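Local coordinates for Dna-binding protein RAP1 (Saccharomyces cerevisiae, PDB 4BJT) that binds DNA at telomeres and at repressor/activator sites and, through its C-terminal domain, recruits the telomere protein Rif1 by holding its Rap1-binding module, at residues 127-132 with 141-146; 56-61 with 156-161; 165-170 with 191-196. All blocks are in the same frame, centred on the assembly; numbering follows the deposited sequence.

Contact 1 (127-132 with 141-146)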
loop_
_atom_site.group_PDB
_atom_site.type_symbol
_atom_site.label_atom_id
_atom_site.label_comp_id
_atom_site.label_asym_id
_atom_site.label_seq_id
_atom_site.Cartn_x
_atom_site.Cartn_y
_atom_site.Cartn_z
ATOM N N THR C 127 4.751 7.672 2.517
ATOM C CA THR C 127 3.620 8.574 2.775
ATOM C C THR C 127 2.572 8.435 1.680
ATOM O O THR C 127 1.367 8.352 1.991
ATOM C CB THR C 127 4.114 10.028 2.905
ATOM O OG1 THR C 127 5.001 10.063 4.010
ATOM C CG2 THR C 127 2.965 11.019 3.132
ATOM N N SER C 128 3.012 8.405 0.414
ATOM C CA SER C 128 2.101 8.260 -0.719
ATOM C C SER C 128 1.387 6.901 -0.660
ATOM O O SER C 128 0.169 6.815 -0.913
ATOM C CB SER C 128 2.841 8.385 -2.043
ATOM O OG SER C 128 3.290 9.720 -2.224
ATOM N N ILE C 129 2.125 5.835 -0.305
ATOM C CA ILE C 129 1.514 4.512 -0.199
ATOM C C ILE C 129 0.467 4.520 0.908
ATOM O O ILE C 129 -0.680 4.083 0.697
ATOM C CB ILE C 129 2.574 3.416 0.061
ATOM C CG1 ILE C 129 3.540 3.284 -1.130
ATOM C CG2 ILE C 129 1.895 2.057 0.354
ATOM C CD1 ILE C 129 4.777 2.493 -0.788
ATOM N N LEU C 130 0.824 5.021 2.098
ATOM C CA LEU C 130 -0.095 5.049 3.230
ATOM C C LEU C 130 -1.383 5.762 2.854
ATOM O O LEU C 130 -2.475 5.298 3.195
ATOM C CB LEU C 130 0.524 5.754 4.421
ATOM C CG LEU C 130 1.315 4.876 5.318
ATOM C CD1 LEU C 130 2.247 5.703 6.207
ATOM C CD2 LEU C 130 0.360 3.992 6.172
ATOM N N THR C 131 -1.258 6.857 2.091
ATOM C CA THR C 131 -2.418 7.622 1.662
ATOM C C THR C 131 -3.307 6.799 0.724
ATOM O O THR C 131 -4.523 6.780 0.907
ATOM C CB THR C 131 -1.972 8.939 1.033
ATOM O OG1 THR C 131 -1.189 9.663 1.994
ATOM C CG2 THR C 131 -3.145 9.799 0.610
ATOM N N CYS C 132 -2.731 6.101 -0.248
ATOM C CA CYS C 132 -3.561 5.342 -1.169
ATOM C C CYS C 132 -4.131 4.064 -0.558
ATOM O O CYS C 132 -5.075 3.498 -1.114
ATOM C CB CYS C 132 -2.850 5.067 -2.477
ATOM S SG CYS C 132 -1.779 3.635 -2.465
ATOM N N PRO C 141 2.159 -4.922 2.566
ATOM C CA PRO C 141 2.842 -6.013 1.844
ATOM C C PRO C 141 2.248 -6.273 0.462
ATOM O O PRO C 141 2.964 -6.457 -0.520
ATOM C CB PRO C 141 2.701 -7.203 2.792
ATOM C CG PRO C 141 2.571 -6.571 4.139
ATOM C CD PRO C 141 1.677 -5.378 3.873
ATOM N N ARG C 142 0.923 -6.217 0.377
ATOM C CA ARG C 142 0.215 -6.395 -0.866
ATOM C C ARG C 142 0.683 -5.359 -1.902
ATOM O O ARG C 142 0.816 -5.665 -3.086
ATOM C CB ARG C 142 -1.298 -6.189 -0.580
ATOM C CG ARG C 142 -2.134 -6.512 -1.744
ATOM C CD ARG C 142 -3.627 -6.355 -1.439
ATOM N NE ARG C 142 -4.066 -7.268 -0.387
ATOM C CZ ARG C 142 -5.335 -7.398 0.013
ATOM N NH1 ARG C 142 -6.277 -6.617 -0.487
ATOM N NH2 ARG C 142 -5.660 -8.291 0.943
ATOM N N TYR C 143 0.879 -4.118 -1.464
ATOM C CA TYR C 143 1.307 -3.053 -2.359
ATOM C C TYR C 143 2.622 -3.439 -3.004
ATOM O O TYR C 143 2.732 -3.436 -4.231
ATOM C CB TYR C 143 1.421 -1.725 -1.604
ATOM C CG TYR C 143 1.694 -0.545 -2.514
ATOM C CD1 TYR C 143 2.953 -0.346 -3.078
ATOM C CD2 TYR C 143 0.671 0.319 -2.888
ATOM C CE1 TYR C 143 3.192 0.707 -3.948
ATOM C CE2 TYR C 143 0.916 1.417 -3.710
ATOM C CZ TYR C 143 2.172 1.605 -4.248
ATOM O OH TYR C 143 2.345 2.685 -5.078
ATOM N N PHE C 144 3.612 -3.795 -2.199
ATOM C CA PHE C 144 4.939 -4.123 -2.775
ATOM C C PHE C 144 4.936 -5.392 -3.601
ATOM O O PHE C 144 5.539 -5.410 -4.671
ATOM C CB PHE C 144 6.008 -4.187 -1.682
ATOM C CG PHE C 144 6.339 -2.827 -1.140
ATOM C CD1 PHE C 144 7.047 -1.924 -1.897
ATOM C CD2 PHE C 144 5.889 -2.429 0.099
ATOM C CE1 PHE C 144 7.319 -0.646 -1.414
ATOM C CE2 PHE C 144 6.142 -1.137 0.567
ATOM C CZ PHE C 144 6.859 -0.262 -0.193
ATOM N N LEU C 145 4.260 -6.466 -3.151
ATOM C CA LEU C 145 4.266 -7.686 -3.953
ATOM C C LEU C 145 3.695 -7.441 -5.325
ATOM O O LEU C 145 4.218 -7.953 -6.309
ATOM C CB LEU C 145 3.465 -8.796 -3.285
ATOM C CG LEU C 145 4.083 -9.403 -2.030
ATOM C CD1 LEU C 145 3.025 -10.179 -1.221
ATOM C CD2 LEU C 145 5.275 -10.299 -2.382
ATOM N N ASN C 146 2.573 -6.696 -5.400
ATOM C CA ASN C 146 1.917 -6.453 -6.683
ATOM C C ASN C 146 2.686 -5.444 -7.526
ATOM O O ASN C 146 2.820 -5.631 -8.727
ATOM C CB ASN C 146 0.452 -6.084 -6.478
ATOM C CG ASN C 146 -0.333 -7.309 -6.073
ATOM O OD1 ASN C 146 -0.834 -8.040 -6.917
ATOM N ND2 ASN C 146 -0.409 -7.572 -4.805
#
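The backbones of I129 and Y143 mark the nearest approach of two helical segments, their CA atoms 7.9 Å apart. The axes of 127-132 and 141-146 come no closer than 11.3 Å and cross at 112°, so the helices are closer to perpendicular than to antiparallel. That spacing is bridged by side chains alone, and the interface is small, 185 Å² summed over both sides.

I129 carries it. Its CG1 sits over one face of the Y143 ring, 3.9 Å from the centroid and 17° off the ring normal, which meets the geometry of a CH-pi contact; CG1 is displaced toward the CZ/CE1 rim. CG2 of the same residue lies nearer CG and CD2. The two branches thus share one face, one toward CG, the other toward CZ. The ring reaches I129 because CG of Y143 is anti to the backbone N (chi1 -173°), which carries the phenol across toward 127-132. I129 CD1 touches both rings, lying near Y143 CE1 and meeting F144 CZ at 3.5 Å, with the isoleucine and phenylalanine side chains roughly at right angles. C132 adds a Cys sulfur-aromatic contact: SG is 3.7 Å from Y143 CE2 and approaches the ring obliquely.

The polar end of the tyrosine is engaged outside this apolar patch, OH being hydrogen-bonded to N153. On 141-146, N146 ND2 bonds back to R142 O at 2.8 Å, and the same carbonyl accepts N146 N.

Three of the four touching residues are buried, near the centre of the all-helical domain. F144 packs edge-to-face on F91 and against L95 of helix 88-99, L130 packs on helix 108-119, and T127, L130 and T131 pack against the bound peptide.

Contact 2 (56-61 with 156-161). With EDO (1,2-ethanediol), chain I.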
loop_
_atom_site.group_PDB
_atom_site.type_symbol
_atom_site.label_atom_id
_atom_site.label_comp_id
_atom_site.label_asym_id
_atom_site.label_seq_id
_atom_site.Cartn_x
_atom_site.Cartn_y
_atom_site.Cartn_z
ATOM N N ASP C 56 -6.899 -12.905 -0.705
ATOM C CA ASP C 56 -5.644 -13.507 -0.278
ATOM C C ASP C 56 -4.698 -13.808 -1.446
ATOM O O ASP C 56 -3.487 -13.817 -1.240
ATOM C CB ASP C 56 -5.869 -14.720 0.619
ATOM C CG ASP C 56 -6.574 -15.908 0.007
ATOM O OD1 ASP C 56 -6.722 -15.937 -1.235
ATOM O OD2 ASP C 56 -6.914 -16.859 0.770
ATOM N N ILE C 57 -5.223 -13.921 -2.674
ATOM C CA ILE C 57 -4.381 -14.138 -3.845
ATOM C C ILE C 57 -3.430 -12.961 -4.084
ATOM O O ILE C 57 -2.383 -13.148 -4.716
ATOM C CB ILE C 57 -5.183 -14.463 -5.124
ATOM C CG1 ILE C 57 -6.027 -13.265 -5.613
ATOM C CG2 ILE C 57 -6.033 -15.730 -4.914
ATOM C CD1 ILE C 57 -6.657 -13.462 -6.956
ATOM N N TYR C 58 -3.796 -11.768 -3.626
ATOM C CA TYR C 58 -2.937 -10.585 -3.781
ATOM C C TYR C 58 -1.836 -10.530 -2.715
ATOM O O TYR C 58 -0.852 -9.806 -2.878
ATOM C CB TYR C 58 -3.779 -9.308 -3.750
ATOM C CG TYR C 58 -4.752 -9.255 -4.905
ATOM C CD1 TYR C 58 -4.347 -8.822 -6.162
ATOM C CD2 TYR C 58 -6.060 -9.685 -4.758
ATOM C CE1 TYR C 58 -5.230 -8.805 -7.237
ATOM C CE2 TYR C 58 -6.950 -9.678 -5.826
ATOM C CZ TYR C 58 -6.537 -9.217 -7.060
ATOM O OH TYR C 58 -7.376 -9.266 -8.154
ATOM N N ASP C 59 -2.034 -11.229 -1.598
ATOM C CA ASP C 59 -1.076 -11.287 -0.494
ATOM C C ASP C 59 -0.119 -12.473 -0.560
ATOM O O ASP C 59 0.952 -12.421 0.053
ATOM C CB ASP C 59 -1.844 -11.437 0.835
ATOM C CG ASP C 59 -2.700 -10.250 1.192
ATOM O OD1 ASP C 59 -2.293 -9.110 0.868
ATOM O OD2 ASP C 59 -3.831 -10.460 1.709
ATOM N N ASN C 60 -0.516 -13.553 -1.228
ATOM C CA ASN C 60 0.236 -14.816 -1.259
ATOM C C ASN C 60 1.120 -15.007 -2.476
ATOM O O ASN C 60 1.587 -16.129 -2.709
ATOM C CB ASN C 60 -0.760 -15.984 -1.178
ATOM C CG ASN C 60 -1.611 -15.991 0.019
ATOM O OD1 ASN C 60 -1.251 -15.425 1.042
ATOM N ND2 ASN C 60 -2.648 -16.804 -0.027
ATOM N N ILE C 61 1.394 -13.942 -3.227
ATOM C CA ILE C 61 2.292 -13.993 -4.385
ATOM C C ILE C 61 3.631 -14.525 -3.840
ATOM O O ILE C 61 4.106 -14.035 -2.821
ATOM C CB ILE C 61 2.466 -12.580 -4.990
ATOM C CG1 ILE C 61 1.182 -12.156 -5.705
ATOM C CG2 ILE C 61 3.681 -12.530 -5.956
ATOM C CD1 ILE C 61 1.092 -10.684 -5.987
ATOM N N PRO C 156 -2.346 -1.154 -10.467
ATOM C CA PRO C 156 -3.613 -0.517 -10.835
ATOM C C PRO C 156 -4.903 -1.260 -10.569
ATOM O O PRO C 156 -5.968 -0.628 -10.664
ATOM C CB PRO C 156 -3.458 -0.299 -12.335
ATOM C CG PRO C 156 -2.615 -1.390 -12.772
ATOM C CD PRO C 156 -1.606 -1.555 -11.679
ATOM N N ASN C 157 -4.847 -2.567 -10.279
ATOM C CA ASN C 157 -6.062 -3.373 -10.136
ATOM C C ASN C 157 -5.974 -4.275 -8.930
ATOM O O ASN C 157 -6.238 -5.480 -9.033
ATOM C CB ASN C 157 -6.249 -4.218 -11.403
ATOM C CG ASN C 157 -6.358 -3.422 -12.679
ATOM O OD1 ASN C 157 -7.266 -2.603 -12.850
ATOM N ND2 ASN C 157 -5.502 -3.700 -13.631
ATOM N N VAL C 158 -5.680 -3.699 -7.762
ATOM C CA VAL C 158 -5.565 -4.455 -6.532
ATOM C C VAL C 158 -6.521 -3.942 -5.458
ATOM O O VAL C 158 -6.461 -2.749 -5.108
ATOM C CB VAL C 158 -4.127 -4.404 -5.998
ATOM C CG1 VAL C 158 -3.999 -5.149 -4.674
ATOM C CG2 VAL C 158 -3.140 -4.962 -7.040
ATOM N N PRO C 159 -7.373 -4.842 -4.912
ATOM C CA PRO C 159 -8.247 -4.446 -3.789
ATOM C C PRO C 159 -7.464 -3.811 -2.637
ATOM O O PRO C 159 -6.416 -4.324 -2.206
ATOM C CB PRO C 159 -8.874 -5.781 -3.365
ATOM C CG PRO C 159 -8.897 -6.586 -4.611
ATOM C CD PRO C 159 -7.557 -6.267 -5.238
ATOM N N GLY C 160 -7.951 -2.689 -2.151
ATOM C CA GLY C 160 -7.315 -1.949 -1.068
ATOM C C GLY C 160 -6.337 -0.880 -1.501
ATOM O O GLY C 160 -5.917 -0.070 -0.676
ATOM N N ILE C 161 -5.944 -0.861 -2.782
ATOM C CA ILE C 161 -4.990 0.123 -3.286
ATOM C C ILE C 161 -5.740 1.083 -4.162
ATOM O O ILE C 161 -6.138 0.742 -5.273
ATOM C CB ILE C 161 -3.836 -0.596 -4.053
ATOM C CG1 ILE C 161 -3.179 -1.650 -3.142
ATOM C CG2 ILE C 161 -2.833 0.434 -4.607
ATOM C CD1 ILE C 161 -1.979 -2.337 -3.710
HETATM C C1 EDO I . -3.428 -12.077 -8.323
HETATM O O1 EDO I . -2.176 -11.495 -7.936
HETATM C C2 EDO I . -3.155 -13.466 -8.934
HETATM O O2 EDO I . -2.689 -14.338 -7.926
HETATM O O HOH W 1 -6.400 -7.819 -10.399
#
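Y58 lays its aromatic ring against P159, whose CD stands over one face, 3.6 Å from the centroid and 16° off the ring normal. This is a CH-pi contact with the proline ring methylene; CD is displaced toward the CE2 rim of the tyrosine, where the closest pair, Y58 CE2 to P159 CD, measures 3.5 Å. The two side chains cross at about a right angle. On the opposite face lies C1 of a 1,2-ethanediol molecule, probably from the crystallisation liquor, which makes a weak hydrogen bond from O2 to I57 O.

V158 completes the apolar part: its CG1 is 4.0 Å from Y58 CD1 and meets the ring obliquely. Y58 points toward the loop from the weakly bonded helical turn at about 56-59, and its chi1 of -63°, with CG anti to the carbonyl carbon, brings the ring against V158 and P159. Its hydroxyl is tied to that loop through one water, which sits in the ring plane at the edge, 2.8 Å from Y58 OH, and donates to N157 O at 2.7 Å.

The loop contains a type II beta turn from V158 to I161, closed by I161 N to V158 O at 3.0 Å. G160 has the positive phi (92°) of the third residue of such a turn, a position that glycine commonly fills.

Both segments lean on helix 140-150: Y58 and V158 touch R142, V158 and I61 touch N146, and Y58 O accepts from N146 ND2. The 156-161 loop leads on from that helix toward helix 164-171, while H185, bonded to G160 N, links it to helix 175-185.

Contact 3 (165-170 with 191-196)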
loop_
_atom_site.group_PDB
_atom_site.type_symbol
_atom_site.label_atom_id
_atom_site.label_comp_id
_atom_site.label_asym_id
_atom_site.label_seq_id
_atom_site.Cartn_x
_atom_site.Cartn_y
_atom_site.Cartn_z
ATOM N N ASP C 165 -7.663 7.018 -10.676
ATOM C CA ASP C 165 -8.909 6.698 -11.369
ATOM C C ASP C 165 -10.006 6.251 -10.407
ATOM O O ASP C 165 -11.163 6.591 -10.597
ATOM C CB ASP C 165 -8.671 5.613 -12.436
ATOM C CG ASP C 165 -7.913 6.102 -13.662
ATOM O OD1 ASP C 165 -7.738 7.344 -13.805
ATOM O OD2 ASP C 165 -7.533 5.249 -14.504
ATOM N N ASP C 166 -9.643 5.469 -9.385
ATOM C CA ASP C 166 -10.610 5.018 -8.392
ATOM C C ASP C 166 -11.180 6.212 -7.632
ATOM O O ASP C 166 -12.379 6.259 -7.389
ATOM C CB ASP C 166 -9.975 4.058 -7.371
ATOM C CG ASP C 166 -9.569 2.709 -7.894
ATOM O OD1 ASP C 166 -10.070 2.311 -8.953
ATOM O OD2 ASP C 166 -8.773 2.006 -7.195
ATOM N N ASP C 167 -10.314 7.151 -7.225
ATOM C CA ASP C 167 -10.776 8.337 -6.492
ATOM C C ASP C 167 -11.684 9.215 -7.360
ATOM O O ASP C 167 -12.670 9.738 -6.860
ATOM C CB ASP C 167 -9.601 9.124 -5.920
ATOM C CG ASP C 167 -8.934 8.458 -4.731
ATOM O OD1 ASP C 167 -9.606 7.661 -4.039
ATOM O OD2 ASP C 167 -7.734 8.779 -4.451
ATOM N N GLU C 168 -11.416 9.287 -8.660
ATOM C CA GLU C 168 -12.281 10.019 -9.582
ATOM C C GLU C 168 -13.636 9.308 -9.730
ATOM O O GLU C 168 -14.683 9.972 -9.710
ATOM C CB GLU C 168 -11.577 10.206 -10.936
ATOM C CG GLU C 168 -10.396 11.157 -10.859
ATOM C CD GLU C 168 -10.716 12.596 -10.479
ATOM O OE1 GLU C 168 -11.850 13.056 -10.748
ATOM O OE2 GLU C 168 -9.828 13.263 -9.902
ATOM N N SER C 169 -13.642 7.964 -9.790
ATOM C CA SER C 169 -14.898 7.212 -9.838
ATOM C C SER C 169 -15.723 7.448 -8.583
ATOM O O SER C 169 -16.956 7.597 -8.668
ATOM C CB SER C 169 -14.634 5.711 -9.985
ATOM O OG SER C 169 -14.124 5.412 -11.273
ATOM N N LEU C 170 -15.057 7.527 -7.424
ATOM C CA LEU C 170 -15.743 7.743 -6.155
ATOM C C LEU C 170 -16.504 9.075 -6.157
ATOM O O LEU C 170 -17.644 9.125 -5.721
ATOM C CB LEU C 170 -14.718 7.700 -5.004
ATOM C CG LEU C 170 -15.290 7.793 -3.598
ATOM C CD1 LEU C 170 -16.312 6.679 -3.354
ATOM C CD2 LEU C 170 -14.185 7.751 -2.575
ATOM N N GLU C 191 -16.736 3.376 1.953
ATOM C CA GLU C 191 -17.241 4.292 2.973
ATOM C C GLU C 191 -16.073 4.979 3.694
ATOM O O GLU C 191 -16.144 6.194 3.950
ATOM C CB GLU C 191 -18.158 3.578 3.957
ATOM C CG GLU C 191 -19.470 3.155 3.325
ATOM C CD GLU C 191 -20.351 4.250 2.745
ATOM O OE1 GLU C 191 -20.213 5.423 3.163
ATOM O OE2 GLU C 191 -21.189 3.927 1.871
ATOM N N MET C 192 -14.988 4.235 4.000
ATOM C CA MET C 192 -13.839 4.865 4.649
ATOM C C MET C 192 -13.238 5.947 3.738
ATOM O O MET C 192 -12.899 7.047 4.205
ATOM C CB MET C 192 -12.759 3.853 5.025
ATOM C CG MET C 192 -11.624 4.520 5.791
ATOM S SD MET C 192 -10.324 3.403 6.314
ATOM C CE MET C 192 -10.984 2.862 7.828
ATOM N N ARG C 193 -13.103 5.640 2.446
ATOM C CA ARG C 193 -12.517 6.576 1.481
ATOM C C ARG C 193 -13.352 7.867 1.377
ATOM O O ARG C 193 -12.813 8.992 1.354
ATOM C CB ARG C 193 -12.373 5.897 0.101
ATOM C CG ARG C 193 -11.393 6.615 -0.821
ATOM C CD ARG C 193 -9.955 6.319 -0.439
ATOM N NE ARG C 193 -8.978 6.921 -1.341
ATOM C CZ ARG C 193 -7.684 7.062 -1.057
ATOM N NH1 ARG C 193 -7.189 6.585 0.083
ATOM N NH2 ARG C 193 -6.867 7.676 -1.916
ATOM N N LYS C 194 -14.658 7.715 1.372
ATOM C CA LYS C 194 -15.574 8.863 1.380
ATOM C C LYS C 194 -15.388 9.716 2.619
ATOM O O LYS C 194 -15.367 10.957 2.507
ATOM C CB LYS C 194 -17.032 8.397 1.306
ATOM C CG LYS C 194 -17.414 7.844 -0.037
ATOM C CD LYS C 194 -18.935 7.597 -0.104
ATOM C CE LYS C 194 -19.359 7.123 -1.463
ATOM N NZ LYS C 194 -20.761 6.617 -1.469
ATOM N N ARG C 195 -15.242 9.082 3.794
ATOM C CA ARG C 195 -15.012 9.811 5.056
ATOM C C ARG C 195 -13.710 10.615 4.973
ATOM O O ARG C 195 -13.677 11.767 5.440
ATOM C CB ARG C 195 -14.941 8.865 6.278
ATOM C CG ARG C 195 -16.299 8.309 6.713
ATOM C CD ARG C 195 -16.266 7.723 8.121
ATOM N NE ARG C 195 -15.465 6.503 8.227
ATOM C CZ ARG C 195 -15.856 5.278 7.871
ATOM N NH1 ARG C 195 -17.062 5.079 7.343
ATOM N NH2 ARG C 195 -15.034 4.247 8.018
ATOM N N PHE C 196 -12.652 10.025 4.363
ATOM C CA PHE C 196 -11.350 10.702 4.170
ATOM C C PHE C 196 -11.538 11.961 3.350
ATOM O O PHE C 196 -10.986 13.003 3.704
ATOM C CB PHE C 196 -10.337 9.809 3.421
ATOM C CG PHE C 196 -9.367 8.978 4.225
ATOM C CD1 PHE C 196 -9.820 8.095 5.192
ATOM C CD2 PHE C 196 -8.005 9.003 3.946
ATOM C CE1 PHE C 196 -8.928 7.315 5.925
ATOM C CE2 PHE C 196 -7.114 8.225 4.683
ATOM C CZ PHE C 196 -7.581 7.417 5.695
#
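Ionic pairing comes first: D167 and R193 form a bidentate salt bridge in which the guanidinium is gripped side-on, through NE and one terminal nitrogen. R193 NE reaches D167 OD1 at 2.9 Å, and R193 NH2 reaches D167 OD2 at 2.9 Å, both bonds being nearly straight. Each carboxylate oxygen uses its syn lone pair, and the two planar groups are only 13° apart, so both bonds run nearly in one common plane. The arginine chain gets there with CG anti to the backbone N, a bend at chi2 (77°) and an extended course beyond CG.

Apolar contact comes second and belongs to L170. One methyl, CD2, packs on the aliphatic root of R193, 3.5 Å from its CG; the other, CD1, lies 3.6 Å from K194 CE, against a lysine chain that is extended beyond CG. The leucine thus fits against the stems of two basic side chains.

The backbone supplies the frame. Segments 165-170 and 191-196 cross nearly perpendicularly, their axes 11.2 Å apart at closest approach and 83° between their directions. Their nearest CA pair is L170 and K194, at 7.6 Å.

Further partners fix the rest of the arginine: NH1 bonds to T131 O and S134 OG, and W162 makes a cation-pi contact with the guanidinium. M192 and F196, also on helix 187-198, pack against the bound peptide, so the contact joins helix 164-171 to a peptide-contacting helix.

R193 is thus a buried cation whose charge is met by a carboxylate while its remaining nitrogen is taken up by oxygens of another part of the domain. Two nearly straight, coplanar bonds restrain rotation of the guanidinium, which would be expected to stabilise D167 as the carboxylate.

From the N terminus, segment 56-61 is the first to be met, and contact 2 closes a long loop of 94 residues when 156-161 returns to it. Contact 1 lies wholly within that loop, joining helices 123-132 and 140-150 across only 8 residues. Contact 3 follows in series, closing 20 mostly helical residues between helices 164-171 and 187-198; no two contacts interleave. R142 couples contacts 1 and 2, its NE pairing with D59 OD1 and NH1 probably bonding to P159 O. R193 ties contact 3 to helix 123-132 of contact 1, so the C-terminal helices are joined to the central core.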